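Local coordinates for protein (hdlp (histone deacetylase-like protein)) (Aquifex aeolicus, PDB 1C3P), which probably acts as a zinc-dependent deacetylase of the histone deacetylase family, many of whose members remove acetyl groups from acetylated lysine, at residues A[168-173]-A[256-261]; A[190-195]-A[265-270]. All blocks are in the same frame, centred on the assembly; numbering follows the deposited sequence.

Contact 1 of 2, residues A[168-173]-A[256-261]; sequences DAHHCD and GTDPLL
The zinc site of this histone deacetylase-like protein is assembled where Asp-168 and His-170, on the loop after strand 162-166, meet Asp-258, on the loop after strand 250-254. All three bind zinc, although none is bound in this model. The two side chains cross at about a right angle, with their carboxylate planes 47° apart, and Asp-168 OD1 lies only 2.9 Å from Asp-258 OD1. Both oxygens are acceptors, so this is an approach of like charges, not a bond, and a cation would probably relieve it. Each oxygen of Asp-258 accepts one hydrogen bond. Asp-258 OD1 accepts from the backbone N of Ala-169 at 2.9 Å, an almost straight bond (173°) that arrives from above the carboxylate plane. Asp-258 OD2 accepts from His-170 ND1 at 3.0 Å in a bent bond (145°); OD2 lies at the imidazole edge, in the ring plane, but the nitrogen stands above the carboxylate plane. With zinc bound this ND1 contact would probably differ. Asp-258 CG sits between its backbone N and carbonyl carbon, which aims the acid at the other loop. Within 168-173, His-170 N donates to Asp-168 OD2 at 3.1 Å, forming an Asx turn that ties the first two ligands together. Ala-169 CB packs on Pro-259 CB at 4.2 Å. The Asp-X-His and distant Asp pattern, set on loops beyond neighbouring parallel strands, is that of the zinc site of histone deacetylases.

Contact 2 of 2, residues A[190-195]-A[265-270]; sequences LHQSPE and LSKFNL
OE1 of Gln-192 is gripped twice, by the backbone N of Lys-267 at 2.9 Å and by a water that donates to it at 2.7 Å. The Lys-267 bond is moderately bent (151°), and its donor stands 59° out of the carbonyl plane, so it approaches off the lone-pair directions. At the other end of the amide, NE2 of Gln-192 makes only a weak bond to Leu-265 O at 3.5 Å; its stronger partner is Ala-169 O on the zinc-site loop. With both ends engaged, the rotation of the amide is fixed. The side chain, extended beyond CG, carries this amide from the C-terminal end of strand 185-192, in the parallel sheet, across to the loop leading to helix 272-286. On the way Gln-192 CG rests over one face of the Phe-268 ring, a CH-pi contact 3.9 Å from the centroid and 22° off the ring normal. CZ of Phe-268 also lies 3.4 Å from Gln-192 N, with the His-191 carbonyl carbon approaching the ring obliquely. The loop contains an ST turn, in which Phe-268 N donates to Ser-266 OG at 3.2 Å, while the same hydroxyl is hydrogen-bonded to Asp-258 O.

From the N terminus, strand 162-166 runs into segment 168-173, and the chain passes through helix 173-179 to segment 190-195 at the end of strand 185-192. Helix 228-245 and strand 250-254 follow, before 256-261 closes contact 1 over 82 intervening residues. Segment 265-270 then closes contact 2 over 69, so the two loops cross rather than nest. The contact centres lie about 7 Å apart. Probable backbone hydrogen bonds join them, Ala-169 O to Gln-192 N and Leu-261 N to Leu-270 O. Together they tie the C-terminal ends of strands 250-254, 162-166 and 185-192, consecutive in the parallel eight-stranded sheet of the arginase-deacetylase fold.

Contact 1 of 2, residues A[168-173]-A[256-261]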
ATOM      1  N   ASP A 168       1.081  -5.504  -1.178  1.00 14.35           N
ATOM      2  CA  ASP A 168       2.415  -4.933  -0.978  1.00 19.50           C
ATOM      3  C   ASP A 168       3.356  -6.117  -0.731  1.00 16.30           C
ATOM      4  O   ASP A 168       2.939  -7.112  -0.152  1.00 17.72           O
ATOM      5  CB  ASP A 168       2.401  -4.047   0.267  1.00 25.15           C
ATOM      6  CG  ASP A 168       3.657  -3.226   0.418  1.00 48.45           C
ATOM      7  OD1 ASP A 168       3.829  -2.272  -0.365  1.00 64.45           O
ATOM      8  OD2 ASP A 168       4.478  -3.536   1.308  1.00 44.71           O
ATOM      9  N   ALA A 169       4.622  -5.983  -1.136  1.00 14.11           N
ATOM     10  CA  ALA A 169       5.629  -7.041  -0.976  1.00 19.61           C
ATOM     11  C   ALA A 169       6.051  -7.275   0.478  1.00 18.23           C
ATOM     12  O   ALA A 169       6.880  -8.141   0.754  1.00 17.20           O
ATOM     13  CB  ALA A 169       6.878  -6.726  -1.849  1.00 13.56           C
ATOM     14  N   HIS A 170       5.497  -6.489   1.401  1.00 16.53           N
ATOM     15  CA  HIS A 170       5.801  -6.667   2.819  1.00 17.51           C
ATOM     16  C   HIS A 170       4.495  -6.894   3.567  1.00 16.72           C
ATOM     17  O   HIS A 170       3.452  -6.358   3.191  1.00 15.92           O
ATOM     18  CB  HIS A 170       6.510  -5.439   3.414  1.00 22.32           C
ATOM     19  CG  HIS A 170       7.841  -5.146   2.798  1.00 25.38           C
ATOM     20  ND1 HIS A 170       7.984  -4.457   1.614  1.00 18.17           N
ATOM     21  CD2 HIS A 170       9.092  -5.480   3.197  1.00 19.33           C
ATOM     22  CE1 HIS A 170       9.268  -4.376   1.310  1.00 30.34           C
ATOM     23  NE2 HIS A 170       9.961  -4.990   2.253  1.00 17.51           N
ATOM     24  N   HIS A 171       4.563  -7.683   4.638  1.00 15.28           N
ATOM     25  CA  HIS A 171       3.401  -8.012   5.462  1.00 12.53           C
ATOM     26  C   HIS A 171       2.804  -6.814   6.215  1.00 15.55           C
ATOM     27  O   HIS A 171       3.532  -5.996   6.780  1.00 17.03           O
ATOM     28  CB  HIS A 171       3.821  -9.121   6.443  1.00 14.09           C
ATOM     29  CG  HIS A 171       2.829  -9.419   7.525  1.00 17.27           C
ATOM     30  ND1 HIS A 171       1.551  -9.871   7.275  1.00 26.73           N
ATOM     31  CD2 HIS A 171       2.947  -9.360   8.875  1.00 12.48           C
ATOM     32  CE1 HIS A 171       0.925 -10.071   8.422  1.00 15.98           C
ATOM     33  NE2 HIS A 171       1.752  -9.769   9.408  1.00 20.03           N
ATOM     34  N   CYS A 172       1.477  -6.711   6.206  1.00 14.33           N
ATOM     35  CA  CYS A 172       0.761  -5.649   6.917  1.00 13.65           C
ATOM     36  C   CYS A 172       0.670  -6.043   8.397  1.00 16.52           C
ATOM     37  O   CYS A 172      -0.418  -6.289   8.923  1.00 14.95           O
ATOM     38  CB  CYS A 172      -0.656  -5.486   6.335  1.00 12.99           C
ATOM     39  SG  CYS A 172      -1.557  -7.044   6.070  1.00 17.17           S
ATOM     40  N   ASP A 173       1.807  -6.077   9.082  1.00 15.42           N
ATOM     41  CA  ASP A 173       1.796  -6.496  10.475  1.00 14.75           C
ATOM     42  C   ASP A 173       0.934  -5.618  11.375  1.00 16.39           C
ATOM     43  O   ASP A 173       0.285  -6.117  12.298  1.00 16.48           O
ATOM     44  CB  ASP A 173       3.228  -6.621  11.027  1.00 17.73           C
ATOM     45  CG  ASP A 173       4.062  -5.366  10.849  1.00 22.84           C
ATOM     46  OD1 ASP A 173       5.192  -5.345  11.394  1.00 18.68           O
ATOM     47  OD2 ASP A 173       3.621  -4.412  10.173  1.00 15.34           O
ATOM     48  N   GLY A 256       0.758  -1.493  -3.032  1.00 17.21           N
ATOM     49  CA  GLY A 256       2.124  -0.991  -3.057  1.00 15.64           C
ATOM     50  C   GLY A 256       2.829  -1.506  -4.305  1.00 17.31           C
ATOM     51  O   GLY A 256       2.533  -2.607  -4.776  1.00 15.62           O
ATOM     52  N   THR A 257       3.762  -0.720  -4.841  1.00 19.72           N
ATOM     53  CA  THR A 257       4.477  -1.125  -6.047  1.00 19.88           C
ATOM     54  C   THR A 257       5.812  -1.791  -5.754  1.00 20.58           C
ATOM     55  O   THR A 257       6.551  -2.129  -6.675  1.00 14.59           O
ATOM     56  CB  THR A 257       4.719   0.081  -7.002  1.00 14.02           C
ATOM     57  OG1 THR A 257       5.526   1.066  -6.351  1.00 17.58           O
ATOM     58  CG2 THR A 257       3.384   0.710  -7.402  1.00 19.67           C
ATOM     59  N   ASP A 258       6.124  -2.008  -4.480  1.00 16.56           N
ATOM     60  CA  ASP A 258       7.385  -2.656  -4.179  1.00 16.39           C
ATOM     61  C   ASP A 258       7.574  -4.079  -4.710  1.00 21.25           C
ATOM     62  O   ASP A 258       8.686  -4.592  -4.676  1.00 22.52           O
ATOM     63  CB  ASP A 258       7.733  -2.573  -2.683  1.00 18.38           C
ATOM     64  CG  ASP A 258       6.612  -3.018  -1.777  1.00 25.85           C
ATOM     65  OD1 ASP A 258       5.605  -3.558  -2.277  1.00 22.32           O
ATOM     66  OD2 ASP A 258       6.754  -2.824  -0.545  1.00 18.12           O
ATOM     67  N   PRO A 259       6.500  -4.774  -5.130  1.00 18.17           N
ATOM     68  CA  PRO A 259       6.739  -6.122  -5.659  1.00 21.24           C
ATOM     69  C   PRO A 259       7.458  -6.149  -7.028  1.00 20.88           C
ATOM     70  O   PRO A 259       7.920  -7.198  -7.470  1.00 19.25           O
ATOM     71  CB  PRO A 259       5.327  -6.719  -5.726  1.00 21.18           C
ATOM     72  CG  PRO A 259       4.469  -5.502  -5.962  1.00 36.11           C
ATOM     73  CD  PRO A 259       5.050  -4.549  -4.958  1.00 25.88           C
ATOM     74  N   LEU A 260       7.570  -4.998  -7.684  1.00 18.75           N
ATOM     75  CA  LEU A 260       8.216  -4.927  -8.995  1.00 22.16           C
ATOM     76  C   LEU A 260       9.721  -5.179  -9.000  1.00 24.16           C
ATOM     77  O   LEU A 260      10.450  -4.844  -8.056  1.00 21.69           O
ATOM     78  CB  LEU A 260       7.940  -3.562  -9.652  1.00 20.35           C
ATOM     79  CG  LEU A 260       6.465  -3.196  -9.850  1.00 21.82           C
ATOM     80  CD1 LEU A 260       6.335  -1.712 -10.199  1.00 18.57           C
ATOM     81  CD2 LEU A 260       5.852  -4.081 -10.903  1.00 19.18           C
ATOM     82  N   LEU A 261      10.181  -5.771 -10.094  1.00 19.54           N
ATOM     83  CA  LEU A 261      11.597  -6.076 -10.287  1.00 17.34           C
ATOM     84  C   LEU A 261      12.514  -4.885  -9.996  1.00 18.11           C
ATOM     85  O   LEU A 261      13.550  -5.034  -9.343  1.00 19.02           O
ATOM     86  CB  LEU A 261      11.815  -6.562 -11.725  1.00 19.96           C
ATOM     87  CG  LEU A 261      13.264  -6.730 -12.199  1.00 29.99           C
ATOM     88  CD1 LEU A 261      14.002  -7.670 -11.271  1.00 33.66           C
ATOM     89  CD2 LEU A 261      13.277  -7.261 -13.625  1.00 44.71           C
TER

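Contact 2 of 2, residues A[190-195]-A[265-270]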
ATOM      1  N   LEU A 190      -0.298 -11.038   0.846  1.00 14.92           N
ATOM      2  CA  LEU A 190       0.701 -11.831   0.144  1.00 15.54           C
ATOM      3  C   LEU A 190       1.937 -10.959   0.384  1.00 14.31           C
ATOM      4  O   LEU A 190       1.844  -9.739   0.343  1.00 15.43           O
ATOM      5  CB  LEU A 190       0.471 -11.934  -1.371  1.00 21.02           C
ATOM      6  CG  LEU A 190      -0.844 -12.288  -2.059  1.00 30.17           C
ATOM      7  CD1 LEU A 190      -0.499 -12.993  -3.362  1.00 19.75           C
ATOM      8  CD2 LEU A 190      -1.715 -13.144  -1.212  1.00 19.08           C
ATOM      9  N   HIS A 191       3.092 -11.564   0.617  1.00 16.88           N
ATOM     10  CA  HIS A 191       4.282 -10.772   0.890  1.00 14.34           C
ATOM     11  C   HIS A 191       5.540 -11.629   0.915  1.00 16.19           C
ATOM     12  O   HIS A 191       5.456 -12.860   0.904  1.00 16.73           O
ATOM     13  CB  HIS A 191       4.086 -10.055   2.230  1.00 17.34           C
ATOM     14  CG  HIS A 191       3.553 -10.956   3.309  1.00 14.27           C
ATOM     15  ND1 HIS A 191       4.329 -11.881   3.977  1.00 21.22           N
ATOM     16  CD2 HIS A 191       2.295 -11.110   3.784  1.00  9.60           C
ATOM     17  CE1 HIS A 191       3.573 -12.563   4.821  1.00 17.22           C
ATOM     18  NE2 HIS A 191       2.334 -12.113   4.724  1.00 20.70           N
ATOM     19  N   GLN A 192       6.703 -10.974   0.893  1.00 14.78           N
ATOM     20  CA  GLN A 192       7.982 -11.696   0.961  1.00 16.33           C
ATOM     21  C   GLN A 192       7.969 -12.381   2.310  1.00 15.06           C
ATOM     22  O   GLN A 192       7.517 -11.796   3.294  1.00 19.23           O
ATOM     23  CB  GLN A 192       9.171 -10.735   0.944  1.00 17.07           C
ATOM     24  CG  GLN A 192       9.287  -9.869  -0.278  1.00 18.15           C
ATOM     25  CD  GLN A 192      10.291  -8.761  -0.057  1.00 14.74           C
ATOM     26  OE1 GLN A 192      11.506  -8.934  -0.269  1.00 20.46           O
ATOM     27  NE2 GLN A 192       9.801  -7.625   0.431  1.00 13.44           N
ATOM     28  N   SER A 193       8.463 -13.610   2.376  1.00 15.63           N
ATOM     29  CA  SER A 193       8.482 -14.294   3.659  1.00 13.84           C
ATOM     30  C   SER A 193       9.319 -13.544   4.719  1.00 11.80           C
ATOM     31  O   SER A 193      10.382 -13.015   4.425  1.00 18.44           O
ATOM     32  CB  SER A 193       9.047 -15.715   3.502  1.00 17.28           C
ATOM     33  OG  SER A 193       9.177 -16.324   4.782  1.00 17.58           O
ATOM     34  N   PRO A 194       8.838 -13.518   5.967  1.00 14.59           N
ATOM     35  CA  PRO A 194       9.511 -12.857   7.094  1.00 15.30           C
ATOM     36  C   PRO A 194      10.798 -13.631   7.400  1.00 16.40           C
ATOM     37  O   PRO A 194      11.637 -13.175   8.185  1.00 19.43           O
ATOM     38  CB  PRO A 194       8.497 -12.990   8.245  1.00 18.33           C
ATOM     39  CG  PRO A 194       7.200 -13.385   7.568  1.00 22.34           C
ATOM     40  CD  PRO A 194       7.645 -14.242   6.445  1.00 19.22           C
ATOM     41  N   GLU A 195      10.949 -14.815   6.812  1.00 20.57           N
ATOM     42  CA  GLU A 195      12.186 -15.567   7.044  1.00 30.15           C
ATOM     43  C   GLU A 195      13.334 -14.759   6.422  1.00 26.92           C
ATOM     44  O   GLU A 195      14.486 -14.904   6.831  1.00 24.59           O
ATOM     45  CB  GLU A 195      12.126 -16.982   6.440  1.00 31.91           C
ATOM     46  CG  GLU A 195      12.447 -17.096   4.957  1.00 45.60           C
ATOM     47  CD  GLU A 195      13.937 -17.278   4.641  1.00 34.45           C
ATOM     48  OE1 GLU A 195      14.275 -17.205   3.445  1.00 43.98           O
ATOM     49  OE2 GLU A 195      14.770 -17.509   5.554  1.00 38.39           O
ATOM     50  N   LEU A 265      13.646  -2.865  -2.638  1.00 24.45           N
ATOM     51  CA  LEU A 265      13.182  -3.224  -1.313  1.00 25.36           C
ATOM     52  C   LEU A 265      12.432  -4.550  -1.275  1.00 22.33           C
ATOM     53  O   LEU A 265      11.949  -4.956  -0.223  1.00 23.48           O
ATOM     54  CB  LEU A 265      12.356  -2.103  -0.681  1.00 29.81           C
ATOM     55  CG  LEU A 265      13.268  -0.984  -0.163  1.00 34.43           C
ATOM     56  CD1 LEU A 265      12.464   0.014   0.655  1.00 44.38           C
ATOM     57  CD2 LEU A 265      14.349  -1.590   0.718  1.00 46.72           C
ATOM     58  N   SER A 266      12.325  -5.220  -2.424  1.00 17.50           N
ATOM     59  CA  SER A 266      11.695  -6.542  -2.440  1.00 19.69           C
ATOM     60  C   SER A 266      12.547  -7.470  -3.285  1.00 19.75           C
ATOM     61  O   SER A 266      13.226  -7.040  -4.220  1.00 23.66           O
ATOM     62  CB  SER A 266      10.282  -6.533  -3.051  1.00 20.73           C
ATOM     63  OG  SER A 266      10.334  -6.636  -4.468  1.00 22.81           O
ATOM     64  N   LYS A 267      12.508  -8.754  -2.952  1.00 18.40           N
ATOM     65  CA  LYS A 267      13.237  -9.730  -3.735  1.00 20.64           C
ATOM     66  C   LYS A 267      12.293 -10.310  -4.794  1.00 20.63           C
ATOM     67  O   LYS A 267      12.594 -11.324  -5.413  1.00 25.38           O
ATOM     68  CB  LYS A 267      13.774 -10.842  -2.834  1.00 20.96           C
ATOM     69  CG  LYS A 267      14.726 -10.326  -1.775  1.00 25.60           C
ATOM     70  CD  LYS A 267      15.869  -9.555  -2.387  1.00 33.47           C
ATOM     71  CE  LYS A 267      16.796  -9.039  -1.301  1.00 38.49           C
ATOM     72  NZ  LYS A 267      17.844  -8.165  -1.866  1.00 33.11           N
ATOM     73  N   PHE A 268      11.144  -9.662  -4.984  1.00 18.98           N
ATOM     74  CA  PHE A 268      10.169 -10.081  -5.998  1.00 18.50           C
ATOM     75  C   PHE A 268      10.594  -9.419  -7.313  1.00 18.33           C
ATOM     76  O   PHE A 268      11.088  -8.294  -7.314  1.00 18.28           O
ATOM     77  CB  PHE A 268       8.753  -9.599  -5.642  1.00 20.91           C
ATOM     78  CG  PHE A 268       8.093 -10.348  -4.506  1.00 16.96           C
ATOM     79  CD1 PHE A 268       6.794  -9.997  -4.103  1.00 16.61           C
ATOM     80  CD2 PHE A 268       8.731 -11.405  -3.856  1.00 18.13           C
ATOM     81  CE1 PHE A 268       6.141 -10.686  -3.079  1.00 14.81           C
ATOM     82  CE2 PHE A 268       8.078 -12.110  -2.819  1.00 17.45           C
ATOM     83  CZ  PHE A 268       6.792 -11.753  -2.436  1.00 16.01           C
ATOM     84  N   ASN A 269      10.409 -10.114  -8.425  1.00 21.04           N
ATOM     85  CA  ASN A 269      10.788  -9.570  -9.729  1.00 22.89           C
ATOM     86  C   ASN A 269       9.595  -9.514 -10.667  1.00 19.00           C
ATOM     87  O   ASN A 269       9.649 -10.024 -11.784  1.00 21.85           O
ATOM     88  CB  ASN A 269      11.877 -10.428 -10.383  1.00 20.55           C
ATOM     89  CG  ASN A 269      13.120 -10.543  -9.530  1.00 26.13           C
ATOM     90  OD1 ASN A 269      13.579  -9.562  -8.943  1.00 29.17           O
ATOM     91  ND2 ASN A 269      13.693 -11.743  -9.478  1.00 28.26           N
ATOM     92  N   LEU A 270       8.523  -8.876 -10.229  1.00 17.71           N
ATOM     93  CA  LEU A 270       7.335  -8.806 -11.052  1.00 18.57           C
ATOM     94  C   LEU A 270       7.360  -7.697 -12.110  1.00 22.83           C
ATOM     95  O   LEU A 270       8.177  -6.764 -12.046  1.00 18.25           O
ATOM     96  CB  LEU A 270       6.109  -8.600 -10.170  1.00 18.95           C
ATOM     97  CG  LEU A 270       5.879  -9.545  -8.984  1.00 20.54           C
ATOM     98  CD1 LEU A 270       4.461  -9.297  -8.488  1.00 14.19           C
ATOM     99  CD2 LEU A 270       6.049 -11.009  -9.395  1.00 19.05           C
TER
HETATM  100  O   HOH W   1      13.542  -7.732   0.974  1.00 26.59           O